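Long-range contact in tetratricopeptide repeat protein (Parabacteroides merdae ATCC 43184, PDB 4R7S), which is of unknown function but, as a tetratricopeptide repeat protein built as an array of helix hairpins, probably serves as a scaffold that binds other proteins: residues Y125-L136 against A145-R156. Sequence-based numbering, arbitrary orientation. Where two conformers were deposited one is given.
Sequences YMWAEQDFDKIL and ARLGHAILEKMR. With EDO (1,2-ethanediol), chain D.
R156 bridges two glutamates on different helices, E153 on its own and E129 on the facing one. The axes of 125-136 and 145-156 run antiparallel (162°), 8.8 Å apart at closest, as neighbours in the stacked hairpins of a tetratricopeptide repeat array. NE and NH2 of R156 grip the carboxylate of E153 side-on, NE reaching OE1 at 3.0 Å. NH2 also donates to E129 OE1 at 2.8 Å, and NH1 adds a weak bond to that same oxygen. E129 gets there with CG anti to its backbone N (chi1 -152°) and an extended chain; its carboxylate stands nearly perpendicular to the guanidinium, which meets OE1 from above the carboxylate plane. Nearer the backbone, R156 CG lies over one face of the Y125 ring, making a CH-pi contact. An alanine in place of R156 would probably leave two like-charged carboxylates without their shared cation and uncover that ring face. L152 packs alongside, CD1 against Y125 CD1 and CD2 against the CA of E129. Farther along, G148 lets the helices close up: its CA sits 3.6 Å from the centroid of the F132 ring, over the centre of one face; a CB on that residue would clash with F132 CE1. F132 also touches I120 of helix 109-121. H149 sits as a knob among E129, F132, D133 and L136, its ring face under F132 CB and meeting the F132 ring edge in a T-shaped pair. At its own edge, H149 NE2 gives a weak hydrogen bond to D133 OD1, 3.0 Å long and bent to 123°.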
ATOM      1  N   TYR A 125      13.170  12.412  -4.169  1.00 52.37           N
ATOM      2  CA  TYR A 125      12.100  13.255  -4.707  1.00 50.08           C
ATOM      3  C   TYR A 125      12.132  13.460  -6.221  1.00 53.78           C
ATOM      4  O   TYR A 125      11.060  13.428  -6.847  1.00 53.67           O
ATOM      5  CB  TYR A 125      12.069  14.604  -3.962  1.00 49.37           C
ATOM      6  CG  TYR A 125      11.906  14.419  -2.459  1.00 48.75           C
ATOM      7  CD1 TYR A 125      10.894  13.612  -1.937  1.00 49.14           C
ATOM      8  CD2 TYR A 125      12.788  15.019  -1.563  1.00 49.39           C
ATOM      9  CE1 TYR A 125      10.750  13.419  -0.565  1.00 48.19           C
ATOM     10  CE2 TYR A 125      12.642  14.852  -0.185  1.00 50.27           C
ATOM     11  CZ  TYR A 125      11.634  14.032   0.311  1.00 57.59           C
ATOM     12  OH  TYR A 125      11.482  13.858   1.671  1.00 58.77           O
HETATM   13  N   MSE A 126      13.324  13.652  -6.809  1.00 49.85           N
HETATM   14  CA  MSE A 126      13.428  13.831  -8.255  0.80 50.33           C
HETATM   15  C   MSE A 126      13.026  12.566  -8.974  1.00 52.09           C
HETATM   16  O   MSE A 126      12.323  12.663  -9.984  1.00 52.07           O
HETATM   17  CB  MSE A 126      14.835  14.273  -8.707  0.80 54.19           C
HETATM   18  CG  MSE A 126      15.128  15.774  -8.474  0.80 63.00           C
HETATM   19 SE   MSE A 126      13.701  17.027  -9.049  0.60 72.03          SE
HETATM   20  CE  MSE A 126      13.432  16.355 -11.005  0.80 68.76           C
ATOM     21  N   TRP A 127      13.422  11.376  -8.454  1.00 46.86           N
ATOM     22  CA  TRP A 127      13.040  10.130  -9.140  1.00 46.78           C
ATOM     23  C   TRP A 127      11.542   9.824  -8.969  1.00 49.54           C
ATOM     24  O   TRP A 127      10.957   9.277  -9.903  1.00 49.19           O
ATOM     25  CB  TRP A 127      13.883   8.906  -8.742  1.00 45.57           C
ATOM     26  CG  TRP A 127      15.383   8.960  -8.900  1.00 47.39           C
ATOM     27  CD1 TRP A 127      16.280   8.112  -8.314  1.00 50.71           C
ATOM     28  CD2 TRP A 127      16.163   9.885  -9.682  1.00 47.61           C
ATOM     29  NE1 TRP A 127      17.563   8.453  -8.668  1.00 50.97           N
ATOM     30  CE2 TRP A 127      17.523   9.535  -9.510  1.00 52.57           C
ATOM     31  CE3 TRP A 127      15.846  10.952 -10.541  1.00 49.10           C
ATOM     32  CZ2 TRP A 127      18.562  10.221 -10.151  1.00 52.57           C
ATOM     33  CZ3 TRP A 127      16.878  11.678 -11.121  1.00 51.65           C
ATOM     34  CH2 TRP A 127      18.218  11.301 -10.940  1.00 53.13           C
ATOM     35  N   ALA A 128      10.918  10.216  -7.821  1.00 45.04           N
ATOM     36  CA  ALA A 128       9.472  10.032  -7.598  1.00 44.19           C
ATOM     37  C   ALA A 128       8.677  10.877  -8.604  1.00 49.11           C
ATOM     38  O   ALA A 128       7.786  10.372  -9.289  1.00 49.00           O
ATOM     39  CB  ALA A 128       9.101  10.414  -6.183  1.00 44.12           C
ATOM     40  N   GLU A 129       9.096  12.130  -8.764  1.00 46.72           N
ATOM     41  CA  GLU A 129       8.530  13.109  -9.685  1.00 46.50           C
ATOM     42  C   GLU A 129       8.479  12.538 -11.113  1.00 50.52           C
ATOM     43  O   GLU A 129       7.434  12.599 -11.764  1.00 50.91           O
ATOM     44  CB  GLU A 129       9.400  14.378  -9.642  1.00 47.84           C
ATOM     45  CG  GLU A 129       8.661  15.660  -9.970  1.00 61.64           C
ATOM     46  CD  GLU A 129       9.551  16.872 -10.162  1.00 82.21           C
ATOM     47  OE1 GLU A 129      10.246  17.269  -9.199  1.00 62.79           O
ATOM     48  OE2 GLU A 129       9.550  17.426 -11.284  1.00 85.09           O
ATOM     49  N   GLN A 130       9.603  11.938 -11.571  1.00 45.53           N
ATOM     50  CA  GLN A 130       9.741  11.378 -12.914  1.00 44.58           C
ATOM     51  C   GLN A 130       8.803  10.164 -13.141  1.00 45.43           C
ATOM     52  O   GLN A 130       8.252  10.021 -14.235  1.00 43.52           O
ATOM     53  CB  GLN A 130      11.211  11.039 -13.205  1.00 46.35           C
ATOM     54  CG  GLN A 130      12.056  12.310 -13.336  1.00 64.20           C
ATOM     55  CD  GLN A 130      13.539  12.098 -13.564  1.00 89.45           C
ATOM     56  OE1 GLN A 130      13.969  11.176 -14.270  1.00 88.46           O
ATOM     57  NE2 GLN A 130      14.350  13.020 -13.046  1.00 78.48           N
ATOM     58  N   ASP A 131       8.557   9.364 -12.088  1.00 41.81           N
ATOM     59  CA  ASP A 131       7.654   8.211 -12.140  1.00 41.07           C
ATOM     60  C   ASP A 131       6.189   8.642 -12.202  1.00 42.20           C
ATOM     61  O   ASP A 131       5.408   7.994 -12.903  1.00 41.18           O
ATOM     62  CB  ASP A 131       7.889   7.262 -10.949  1.00 42.94           C
ATOM     63  CG  ASP A 131       9.093   6.331 -11.097  1.00 48.49           C
ATOM     64  OD1 ASP A 131       9.716   6.323 -12.188  1.00 49.58           O
ATOM     65  OD2 ASP A 131       9.414   5.624 -10.125  1.00 49.55           O
ATOM     66  N   PHE A 132       5.811   9.730 -11.501  1.00 37.15           N
ATOM     67  CA  PHE A 132       4.422  10.215 -11.569  1.00 35.61           C
ATOM     68  C   PHE A 132       4.196  10.919 -12.917  1.00 40.56           C
ATOM     69  O   PHE A 132       3.140  10.731 -13.532  1.00 40.99           O
ATOM     70  CB  PHE A 132       4.049  11.094 -10.367  1.00 35.71           C
ATOM     71  CG  PHE A 132       4.238  10.395  -9.038  1.00 36.12           C
ATOM     72  CD1 PHE A 132       3.639   9.160  -8.787  1.00 38.08           C
ATOM     73  CD2 PHE A 132       5.014  10.967  -8.036  1.00 37.96           C
ATOM     74  CE1 PHE A 132       3.845   8.496  -7.575  1.00 38.89           C
ATOM     75  CE2 PHE A 132       5.199  10.314  -6.807  1.00 40.64           C
ATOM     76  CZ  PHE A 132       4.615   9.084  -6.586  1.00 38.77           C
ATOM     77  N   ASP A 133       5.232  11.596 -13.441  1.00 37.08           N
ATOM     78  CA  ASP A 133       5.135  12.222 -14.769  1.00 37.46           C
ATOM     79  C   ASP A 133       4.972  11.161 -15.860  1.00 44.50           C
ATOM     80  O   ASP A 133       4.172  11.360 -16.769  1.00 45.57           O
ATOM     81  CB  ASP A 133       6.350  13.104 -15.063  1.00 38.60           C
ATOM     82  CG  ASP A 133       6.382  14.422 -14.306  1.00 49.39           C
ATOM     83  OD1 ASP A 133       5.286  14.944 -13.959  1.00 45.80           O
ATOM     84  OD2 ASP A 133       7.501  14.964 -14.102  1.00 61.48           O
ATOM     85  N   LYS A 134       5.700  10.017 -15.747  1.00 41.26           N
ATOM     86  CA  LYS A 134       5.631   8.902 -16.702  1.00 41.21           C
ATOM     87  C   LYS A 134       4.214   8.387 -16.800  1.00 45.09           C
ATOM     88  O   LYS A 134       3.772   8.111 -17.908  1.00 46.38           O
ATOM     89  CB  LYS A 134       6.600   7.754 -16.324  1.00 43.48           C
ATOM     90  CG  LYS A 134       6.890   6.753 -17.458  1.00 55.34           C
ATOM     91  CD  LYS A 134       7.812   7.298 -18.566  1.00 62.92           C
ATOM     92  CE  LYS A 134       7.898   6.383 -19.763  1.00 66.51           C
ATOM     93  NZ  LYS A 134       8.717   6.979 -20.853  1.00 82.83           N
ATOM     94  N   ILE A 135       3.495   8.268 -15.654  1.00 40.47           N
ATOM     95  CA  ILE A 135       2.093   7.830 -15.621  1.00 39.08           C
ATOM     96  C   ILE A 135       1.227   8.829 -16.406  1.00 45.70           C
ATOM     97  O   ILE A 135       0.517   8.428 -17.323  1.00 45.46           O
ATOM     98  CB  ILE A 135       1.545   7.629 -14.180  1.00 39.87           C
ATOM     99  CG1 ILE A 135       2.413   6.634 -13.395  1.00 38.65           C
ATOM    100  CG2 ILE A 135       0.070   7.173 -14.239  1.00 40.14           C
ATOM    101  CD1 ILE A 135       2.116   6.455 -11.957  1.00 40.79           C
ATOM    102  N   LEU A 136       1.329  10.125 -16.084  1.00 43.82           N
ATOM    103  CA  LEU A 136       0.551  11.170 -16.755  1.00 44.72           C
ATOM    104  C   LEU A 136       0.859  11.298 -18.265  1.00 50.61           C
ATOM    105  O   LEU A 136       0.008  11.754 -19.026  1.00 50.82           O
ATOM    106  CB  LEU A 136       0.764  12.507 -16.056  1.00 44.28           C
ATOM    107  CG  LEU A 136       0.031  12.621 -14.741  1.00 47.72           C
ATOM    108  CD1 LEU A 136       0.670  13.661 -13.867  1.00 48.30           C
ATOM    109  CD2 LEU A 136      -1.469  12.845 -14.956  1.00 46.58           C
ATOM    110  N   ALA A 145      -1.638   9.643 -10.019  1.00 38.65           N
ATOM    111  CA  ALA A 145      -0.356  10.224 -10.407  1.00 37.64           C
ATOM    112  C   ALA A 145      -0.238  11.655  -9.836  1.00 41.13           C
ATOM    113  O   ALA A 145       0.798  12.017  -9.273  1.00 40.95           O
ATOM    114  CB  ALA A 145      -0.222  10.232 -11.909  1.00 38.50           C
ATOM    115  N   ARG A 146      -1.347  12.416  -9.899  1.00 37.09           N
ATOM    116  CA  ARG A 146      -1.464  13.782  -9.385  1.00 36.24           C
ATOM    117  C   ARG A 146      -1.352  13.755  -7.865  1.00 38.87           C
ATOM    118  O   ARG A 146      -0.662  14.592  -7.301  1.00 37.70           O
ATOM    119  CB  ARG A 146      -2.775  14.457  -9.869  1.00 34.18           C
ATOM    120  CG  ARG A 146      -2.795  14.700 -11.391  1.00 37.21           C
ATOM    121  CD  ARG A 146      -3.930  15.604 -11.866  1.00 42.95           C
ATOM    122  NE  ARG A 146      -3.929  15.722 -13.325  1.00 45.73           N
ATOM    123  CZ  ARG A 146      -3.247  16.624 -14.033  1.00 60.82           C
ATOM    124  NH1 ARG A 146      -2.521  17.554 -13.420  1.00 46.23           N
ATOM    125  NH2 ARG A 146      -3.293  16.608 -15.356  1.00 53.55           N
ATOM    126  N   LEU A 147      -1.937  12.740  -7.218  1.00 36.55           N
ATOM    127  CA  LEU A 147      -1.847  12.555  -5.770  1.00 37.42           C
ATOM    128  C   LEU A 147      -0.419  12.238  -5.355  1.00 42.46           C
ATOM    129  O   LEU A 147       0.057  12.751  -4.355  1.00 43.12           O
ATOM    130  CB  LEU A 147      -2.778  11.427  -5.351  1.00 38.33           C
ATOM    131  CG  LEU A 147      -3.092  11.303  -3.876  1.00 43.60           C
ATOM    132  CD1 LEU A 147      -3.921  12.481  -3.387  1.00 43.62           C
ATOM    133  CD2 LEU A 147      -3.865  10.035  -3.634  1.00 46.26           C
ATOM    134  N   GLY A 148       0.268  11.435  -6.158  1.00 40.07           N
ATOM    135  CA  GLY A 148       1.676  11.132  -5.949  1.00 39.73           C
ATOM    136  C   GLY A 148       2.474  12.422  -5.887  1.00 41.51           C
ATOM    137  O   GLY A 148       3.257  12.616  -4.956  1.00 39.64           O
ATOM    138  N   HIS A 149       2.219  13.337  -6.843  1.00 38.13           N
ATOM    139  CA  HIS A 149       2.845  14.660  -6.903  1.00 38.99           C
ATOM    140  C   HIS A 149       2.510  15.482  -5.648  1.00 42.28           C
ATOM    141  O   HIS A 149       3.405  16.098  -5.075  1.00 41.62           O
ATOM    142  CB  HIS A 149       2.416  15.423  -8.174  1.00 39.95           C
ATOM    143  CG  HIS A 149       3.180  15.026  -9.401  1.00 43.51           C
ATOM    144  ND1 HIS A 149       4.562  15.107  -9.451  1.00 45.56           N
ATOM    145  CD2 HIS A 149       2.725  14.603 -10.600  1.00 45.33           C
ATOM    146  CE1 HIS A 149       4.900  14.728 -10.668  1.00 45.41           C
ATOM    147  NE2 HIS A 149       3.827  14.424 -11.398  1.00 45.79           N
ATOM    148  N   ALA A 150       1.238  15.435  -5.198  1.00 38.02           N
ATOM    149  CA  ALA A 150       0.770  16.132  -4.011  1.00 36.89           C
ATOM    150  C   ALA A 150       1.528  15.663  -2.747  1.00 39.43           C
ATOM    151  O   ALA A 150       2.003  16.502  -1.957  1.00 39.57           O
ATOM    152  CB  ALA A 150      -0.732  15.925  -3.843  1.00 37.00           C
ATOM    153  N   ILE A 151       1.668  14.342  -2.581  1.00 34.48           N
ATOM    154  CA  ILE A 151       2.353  13.742  -1.418  1.00 34.41           C
ATOM    155  C   ILE A 151       3.836  14.099  -1.475  1.00 37.25           C
ATOM    156  O   ILE A 151       4.388  14.530  -0.475  1.00 37.00           O
ATOM    157  CB  ILE A 151       2.095  12.204  -1.332  1.00 37.10           C
ATOM    158  CG1 ILE A 151       0.595  11.931  -1.091  1.00 36.90           C
ATOM    159  CG2 ILE A 151       2.963  11.526  -0.241  1.00 35.87           C
ATOM    160  CD1 ILE A 151       0.122  10.641  -1.699  1.00 46.97           C
ATOM    161  N   LEU A 152       4.452  13.967  -2.650  1.00 35.92           N
ATOM    162  CA  LEU A 152       5.856  14.302  -2.928  1.00 37.03           C
ATOM    163  C   LEU A 152       6.201  15.753  -2.534  1.00 40.07           C
ATOM    164  O   LEU A 152       7.186  15.984  -1.829  1.00 40.49           O
ATOM    165  CB  LEU A 152       6.100  14.102  -4.432  1.00 38.06           C
ATOM    166  CG  LEU A 152       7.395  14.624  -5.003  1.00 45.07           C
ATOM    167  CD1 LEU A 152       8.548  13.839  -4.473  1.00 47.08           C
ATOM    168  CD2 LEU A 152       7.391  14.514  -6.479  1.00 46.90           C
ATOM    169  N   GLU A 153       5.385  16.714  -2.996  1.00 35.63           N
ATOM    170  CA  GLU A 153       5.568  18.147  -2.758  1.00 34.34           C
ATOM    171  C   GLU A 153       5.486  18.477  -1.301  1.00 39.52           C
ATOM    172  O   GLU A 153       6.310  19.255  -0.814  1.00 41.35           O
ATOM    173  CB  GLU A 153       4.569  18.980  -3.561  1.00 34.66           C
ATOM    174  CG  GLU A 153       4.859  19.009  -5.056  1.00 37.32           C
ATOM    175  CD  GLU A 153       6.225  19.445  -5.569  1.00 52.46           C
ATOM    176  OE1 GLU A 153       7.123  19.772  -4.759  1.00 37.22           O
ATOM    177  OE2 GLU A 153       6.392  19.463  -6.810  1.00 59.19           O
ATOM    178  N   LYS A 154       4.522  17.874  -0.591  1.00 35.27           N
ATOM    179  CA  LYS A 154       4.377  18.004   0.855  1.00 34.39           C
ATOM    180  C   LYS A 154       5.674  17.500   1.557  1.00 39.62           C
ATOM    181  O   LYS A 154       6.233  18.206   2.386  1.00 41.19           O
ATOM    182  CB  LYS A 154       3.156  17.188   1.308  1.00 36.10           C
ATOM    183  CG  LYS A 154       3.098  16.971   2.825  1.00 42.02           C
ATOM    184  CD  LYS A 154       1.971  16.048   3.247  1.00 39.32           C
ATOM    185  CE  LYS A 154       2.387  14.599   3.264  1.00 37.88           C
ATOM    186  NZ  LYS A 154       1.201  13.746   3.477  1.00 48.33           N
HETATM  187  N   MSE A 155       6.165  16.299   1.207  1.00 35.79           N
HETATM  188  CA  MSE A 155       7.376  15.736   1.839  1.00 35.34           C
HETATM  189  C   MSE A 155       8.654  16.560   1.542  1.00 44.41           C
HETATM  190  O   MSE A 155       9.583  16.570   2.359  1.00 46.29           O
HETATM  191  CB  MSE A 155       7.573  14.282   1.430  1.00 35.72           C
HETATM  192  CG  MSE A 155       6.426  13.359   1.869  1.00 39.76           C
HETATM  193 SE   MSE A 155       5.914  13.403   3.766  0.75 45.13          SE
HETATM  194  CE  MSE A 155       7.744  13.291   4.601  1.00 43.96           C
ATOM    195  N   ARG A 156       8.687  17.244   0.381  1.00 40.78           N
ATOM    196  CA  ARG A 156       9.759  18.142  -0.064  1.00 40.08           C
ATOM    197  C   ARG A 156       9.732  19.504   0.657  1.00 42.68           C
ATOM    198  O   ARG A 156      10.690  20.267   0.573  1.00 43.29           O
ATOM    199  CB  ARG A 156       9.549  18.432  -1.544  1.00 39.97           C
ATOM    200  CG  ARG A 156      10.202  17.501  -2.452  1.00 43.71           C
ATOM    201  CD  ARG A 156      10.781  18.292  -3.575  1.00 43.71           C
ATOM    202  NE  ARG A 156       9.839  18.430  -4.670  1.00 35.09           N
ATOM    203  CZ  ARG A 156      10.026  17.904  -5.866  1.00 55.38           C
ATOM    204  NH1 ARG A 156      11.118  17.192  -6.122  1.00 44.97           N
ATOM    205  NH2 ARG A 156       9.125  18.091  -6.826  1.00 40.71           N
TER
HETATM  206  C1  EDO D 302       0.934  10.160   3.113  1.00 67.57           C
HETATM  207  O1  EDO D 302       2.265  10.647   2.992  1.00 65.06           O
HETATM  208  C2  EDO D 302       0.454   9.446   1.804  1.00 70.28           C
HETATM  209  O2  EDO D 302       1.207   8.279   1.491  1.00 72.21           O
HETATM  210  O   HOH W   1      12.632  15.967   3.255  1.00 59.00           O